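Local coordinates for NADA (Neisseria meningitidis, PDB 4CJD), which is a trimeric autotransporter of the bacterial surface that probably adheres to human epithelial cells and induces bacterial uptake, at residues G19-N22 against N23-I27; G29-V32 against G33-I36. All blocks are in the same frame, centred on the assembly; numbering follows the deposited sequence.

Interaction 1 of 2, residues G19-N22 against N23-I27. Unlike the reference sequence in segment 19-22: Gly19 (reference Asn), Val20 (reference Ser).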
loop_
_atom_site.group_PDB
_atom_site.type_symbol
_atom_site.label_atom_id
_atom_site.label_comp_id
_atom_site.label_asym_id
_atom_site.label_seq_id
_atom_site.Cartn_x
_atom_site.Cartn_y
_atom_site.Cartn_z
ATOM N N GLY A 19 36.618 23.669 -7.979
ATOM C CA GLY A 19 35.798 22.521 -8.348
ATOM C C GLY A 19 35.417 21.664 -7.141
ATOM O O GLY A 19 34.250 21.230 -6.971
ATOM N N VAL A 20 36.409 21.411 -6.293
ATOM C CA VAL A 20 36.187 20.675 -5.036
ATOM C C VAL A 20 35.122 21.349 -4.166
ATOM O O VAL A 20 34.199 20.704 -3.651
ATOM C CB VAL A 20 37.505 20.554 -4.193
ATOM C CG1 VAL A 20 37.190 20.202 -2.752
ATOM C CG2 VAL A 20 38.418 19.533 -4.775
ATOM N N TYR A 21 35.239 22.663 -4.012
ATOM C CA TYR A 21 34.271 23.414 -3.198
ATOM C C TYR A 21 32.861 23.245 -3.743
ATOM O O TYR A 21 31.945 22.997 -3.008
ATOM C CB TYR A 21 34.647 24.904 -3.153
ATOM C CG TYR A 21 33.770 25.777 -2.257
ATOM C CD1 TYR A 21 34.036 25.913 -0.891
ATOM C CD2 TYR A 21 32.674 26.458 -2.775
ATOM C CE1 TYR A 21 33.232 26.733 -0.071
ATOM C CE2 TYR A 21 31.868 27.270 -1.978
ATOM C CZ TYR A 21 32.151 27.421 -0.626
ATOM O OH TYR A 21 31.348 28.259 0.164
ATOM N N ASN A 22 32.709 23.338 -5.061
ATOM C CA ASN A 22 31.403 23.185 -5.650
ATOM C C ASN A 22 30.801 21.782 -5.455
ATOM O O ASN A 22 29.639 21.659 -5.117
ATOM C CB ASN A 22 31.492 23.565 -7.140
ATOM C CG ASN A 22 31.366 25.070 -7.333
ATOM O OD1 ASN A 22 30.263 25.607 -7.298
ATOM N ND2 ASN A 22 32.494 25.763 -7.476
ATOM N N ASN A 23 31.597 20.728 -5.639
ATOM C CA ASN A 23 31.139 19.374 -5.352
ATOM C C ASN A 23 30.805 19.195 -3.893
ATOM O O ASN A 23 29.825 18.515 -3.528
ATOM C CB ASN A 23 32.205 18.358 -5.772
ATOM C CG ASN A 23 32.337 18.262 -7.286
ATOM O OD1 ASN A 23 31.487 18.742 -7.997
ATOM N ND2 ASN A 23 33.405 17.669 -7.762
ATOM N N THR A 24 31.618 19.792 -3.026
ATOM C CA THR A 24 31.338 19.720 -1.582
ATOM C C THR A 24 29.990 20.389 -1.248
ATOM O O THR A 24 29.183 19.831 -0.483
ATOM C CB THR A 24 32.530 20.355 -0.796
ATOM O OG1 THR A 24 33.713 19.641 -1.158
ATOM C CG2 THR A 24 32.322 20.313 0.735
ATOM N N GLN A 25 29.681 21.539 -1.875
ATOM C CA GLN A 25 28.335 22.108 -1.705
ATOM C C GLN A 25 27.230 21.226 -2.287
ATOM O O GLN A 25 26.151 21.097 -1.681
ATOM C CB GLN A 25 28.241 23.513 -2.338
ATOM C CG GLN A 25 29.035 24.565 -1.603
ATOM C CD GLN A 25 28.741 25.971 -2.091
ATOM O OE1 GLN A 25 28.700 26.234 -3.294
ATOM N NE2 GLN A 25 28.547 26.882 -1.156
ATOM N N ASP A 26 27.472 20.618 -3.460
ATOM C CA ASP A 26 26.515 19.650 -3.989
ATOM C C ASP A 26 26.223 18.529 -3.004
ATOM O O ASP A 26 25.067 18.087 -2.827
ATOM C CB ASP A 26 27.008 19.018 -5.303
ATOM C CG ASP A 26 26.777 19.908 -6.484
ATOM O OD1 ASP A 26 26.131 20.962 -6.324
ATOM O OD2 ASP A 26 27.237 19.555 -7.562
ATOM N N ILE A 27 27.266 18.053 -2.355
ATOM C CA ILE A 27 27.086 16.916 -1.440
ATOM C C ILE A 27 26.474 17.306 -0.096
ATOM O O ILE A 27 25.605 16.594 0.465
ATOM C CB ILE A 27 28.443 16.193 -1.223
ATOM C CG1 ILE A 27 28.839 15.443 -2.509
ATOM C CG2 ILE A 27 28.406 15.169 -0.016
ATOM C CD1 ILE A 27 30.355 15.065 -2.524
HETATM O O HOH W 1 32.779 20.912 -9.756
HETATM O O HOH W 2 30.507 27.293 -4.996
#
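A stretch of helix 9-28, an element of the NadA head domain packed against its copies in the other two subunits, holds this local contact, in which Thr24 and Gln25 reach back to Val20 and Tyr21. Four successive i to i+4 backbone bonds run from Asn23 N to Gly19 O through Asp26 N to Asn22 O. Val20 O takes a second donor besides Thr24 N: Thr24 OG1 gives its proton to it at 2.8 Å, coming from above the carbonyl plane, 44° out of it. The hydroxyl can do so because it sits beside its own backbone N (chi1 -58°), so the side chain leans back over the preceding turn, next to Val20.

On another side of the helix the Gln25 amide slants across the outer part of the Tyr21 ring, the two planes 43° apart. Gln25 CD lies 3.4 Å from Tyr21 CE2, and NE2 lies close to the same carbon. A water donates to Gln25 OE1 at 2.7 Å and, weakly, to Asn22 OD1; it lies in the plane of the tyrosine ring at its edge. Asn22 ND2 donates to Val18 O, one turn back, and to Tyr37 O of the hairpin. A second water joins Gly19 O to Asn23 OD1, 3.1 Å from the latter. Gly19 and Val20 differ from the reference sequence.

At the trimer interface, Val20 and Asn23 pack on their counterparts in both other subunits; Asn23 ND2 donates to Thr24 OG1 of the third subunit, and Asp26 OD2 forms a salt bridge with Lys65 of the third subunit. Towards the hairpin of its own chain, Tyr21 OH bonds to Thr35 O and its ring meets Tyr37 edge-to-face, so the helix lies between the trimer centre and strand 35-40.

Interaction 2 of 2, residues G29-V32 against G33-I36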
loop_
_atom_site.group_PDB
_atom_site.type_symbol
_atom_site.label_atom_id
_atom_site.label_comp_id
_atom_site.label_asym_id
_atom_site.label_seq_id
_atom_site.Cartn_x
_atom_site.Cartn_y
_atom_site.Cartn_z
ATOM N N GLY A 29 25.252 20.586 0.754
ATOM C CA GLY A 29 24.176 21.581 0.819
ATOM C C GLY A 29 24.718 22.995 0.926
ATOM O O GLY A 29 25.907 23.186 1.228
ATOM N N PHE A 30 23.890 24.002 0.646
ATOM C CA PHE A 30 24.298 25.362 0.981
ATOM C C PHE A 30 23.066 26.175 1.319
ATOM O O PHE A 30 21.902 25.738 1.116
ATOM C CB PHE A 30 25.096 26.026 -0.163
ATOM C CG PHE A 30 24.263 26.269 -1.409
ATOM C CD1 PHE A 30 24.002 25.216 -2.297
ATOM C CD2 PHE A 30 23.726 27.530 -1.680
ATOM C CE1 PHE A 30 23.228 25.414 -3.447
ATOM C CE2 PHE A 30 22.936 27.755 -2.840
ATOM C CZ PHE A 30 22.705 26.695 -3.736
ATOM N N LYS A 31 23.299 27.350 1.873
ATOM C CA LYS A 31 22.187 28.181 2.322
ATOM C C LYS A 31 22.469 29.616 2.001
ATOM O O LYS A 31 23.603 29.976 1.618
ATOM C CB LYS A 31 21.984 28.015 3.814
ATOM C CG LYS A 31 23.125 28.591 4.647
ATOM C CD LYS A 31 22.899 28.193 6.127
ATOM C CE LYS A 31 23.874 28.828 7.058
ATOM N NZ LYS A 31 25.266 28.431 6.770
ATOM N N VAL A 32 21.446 30.456 2.184
ATOM C CA VAL A 32 21.581 31.862 1.896
ATOM C C VAL A 32 22.745 32.405 2.703
ATOM O O VAL A 32 22.892 32.129 3.916
ATOM C CB VAL A 32 20.294 32.650 2.203
ATOM C CG1 VAL A 32 20.528 34.212 2.037
ATOM C CG2 VAL A 32 19.098 32.142 1.321
ATOM N N GLY A 33 23.602 33.135 2.003
ATOM C CA GLY A 33 24.757 33.739 2.617
ATOM C C GLY A 33 26.034 32.923 2.565
ATOM O O GLY A 33 27.111 33.463 2.842
ATOM N N ASP A 34 25.935 31.631 2.238
ATOM C CA ASP A 34 27.146 30.845 1.972
ATOM C C ASP A 34 27.888 31.390 0.739
ATOM O O ASP A 34 27.272 31.868 -0.209
ATOM C CB ASP A 34 26.834 29.374 1.744
ATOM C CG ASP A 34 26.401 28.650 3.002
ATOM O OD1 ASP A 34 26.365 29.222 4.102
ATOM O OD2 ASP A 34 26.042 27.495 2.863
ATOM N N THR A 35 29.212 31.315 0.749
ATOM C CA THR A 35 29.964 31.780 -0.405
ATOM C C THR A 35 29.819 30.779 -1.541
ATOM O O THR A 35 29.918 29.553 -1.348
ATOM C CB THR A 35 31.469 31.967 -0.083
ATOM O OG1 THR A 35 31.600 32.792 1.069
ATOM C CG2 THR A 35 32.229 32.628 -1.275
ATOM N N ILE A 36 29.548 31.301 -2.717
ATOM C CA ILE A 36 29.565 30.508 -3.938
ATOM C C ILE A 36 30.838 30.923 -4.718
ATOM O O ILE A 36 31.075 32.108 -4.902
ATOM C CB ILE A 36 28.331 30.766 -4.770
ATOM C CG1 ILE A 36 27.126 30.005 -4.179
ATOM C CG2 ILE A 36 28.587 30.357 -6.274
ATOM C CD1 ILE A 36 25.791 30.518 -4.801
HETATM O O HOH W 3 25.549 25.716 4.777
#
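Asp34 lays its carboxylate against the backbone and side chain of Lys31, and its two oxygens divide the work. Asp34 OD2 accepts from Lys31 N at 2.9 Å, with the donor well above the carboxylate plane, 67° out of it. Asp34 OD1 turns its syn lone pair to Lys31 NZ, which it meets at 3.0 Å in a salt bridge. The lysine chain passes the aspartate at about a right angle. With CG between backbone N and carbonyl carbon (chi1 68°), it starts out close to the carboxylate, and Lys31 CG lies 3.3 Å from Asp34 OD1; it then runs extended and bends at its last torsion (chi4 -62°), which brings the ammonium group back to OD1. A water donates to Asp34 OD2 at 2.7 Å and makes a weak bond with Lys31 NZ, bridging the acid and the amine. The same Asp34 OD2 lies 3.3 Å from Phe30 CA, so this oxygen is set against the backbone of both residues.

Between these partners the chain reverses. Asp34 N donates to Lys31 O, 2.9 Å away, closing a type II beta turn with Val32 and Gly33 at its corners; Gly33 has the positive phi expected at the third position. Phe30 contributes a looser apolar touch, Phe30 CE2 lying 4.4 Å from Ile36 CD1. Around them, Phe30 and Val32 both rest on Val54 of helix 51-56, while backbone hydrogen bonds of Gly33 and Asp34 with Ala49 tie the turn to the chain beyond strand 43-48.

The arrangement is a beta turn clamped by a salt bridge between its first and fourth residues. It lies at the surface of the head domain and leads the loop after helix 9-28 into the first strand of the antiparallel hairpin 35-40/43-48.

How the interactions relate
From the N terminus the chain first runs through helix 9-28, where interaction 1 joins successive turns near its C-terminal end. The helix gives way at Gly29, and interaction 2 then closes a short turn before strand 35-40. The two contacts are therefore in series, neither nested nor crossed, with centres about 11 Å apart. They meet where the strand folds back beside the helix: the Gln25 amide packs near Phe30 and Ile36, and Gln25 NE2 makes a weak hydrogen bond to Thr35 O. Together they join the interface helix of the head to the hairpin on its outer side.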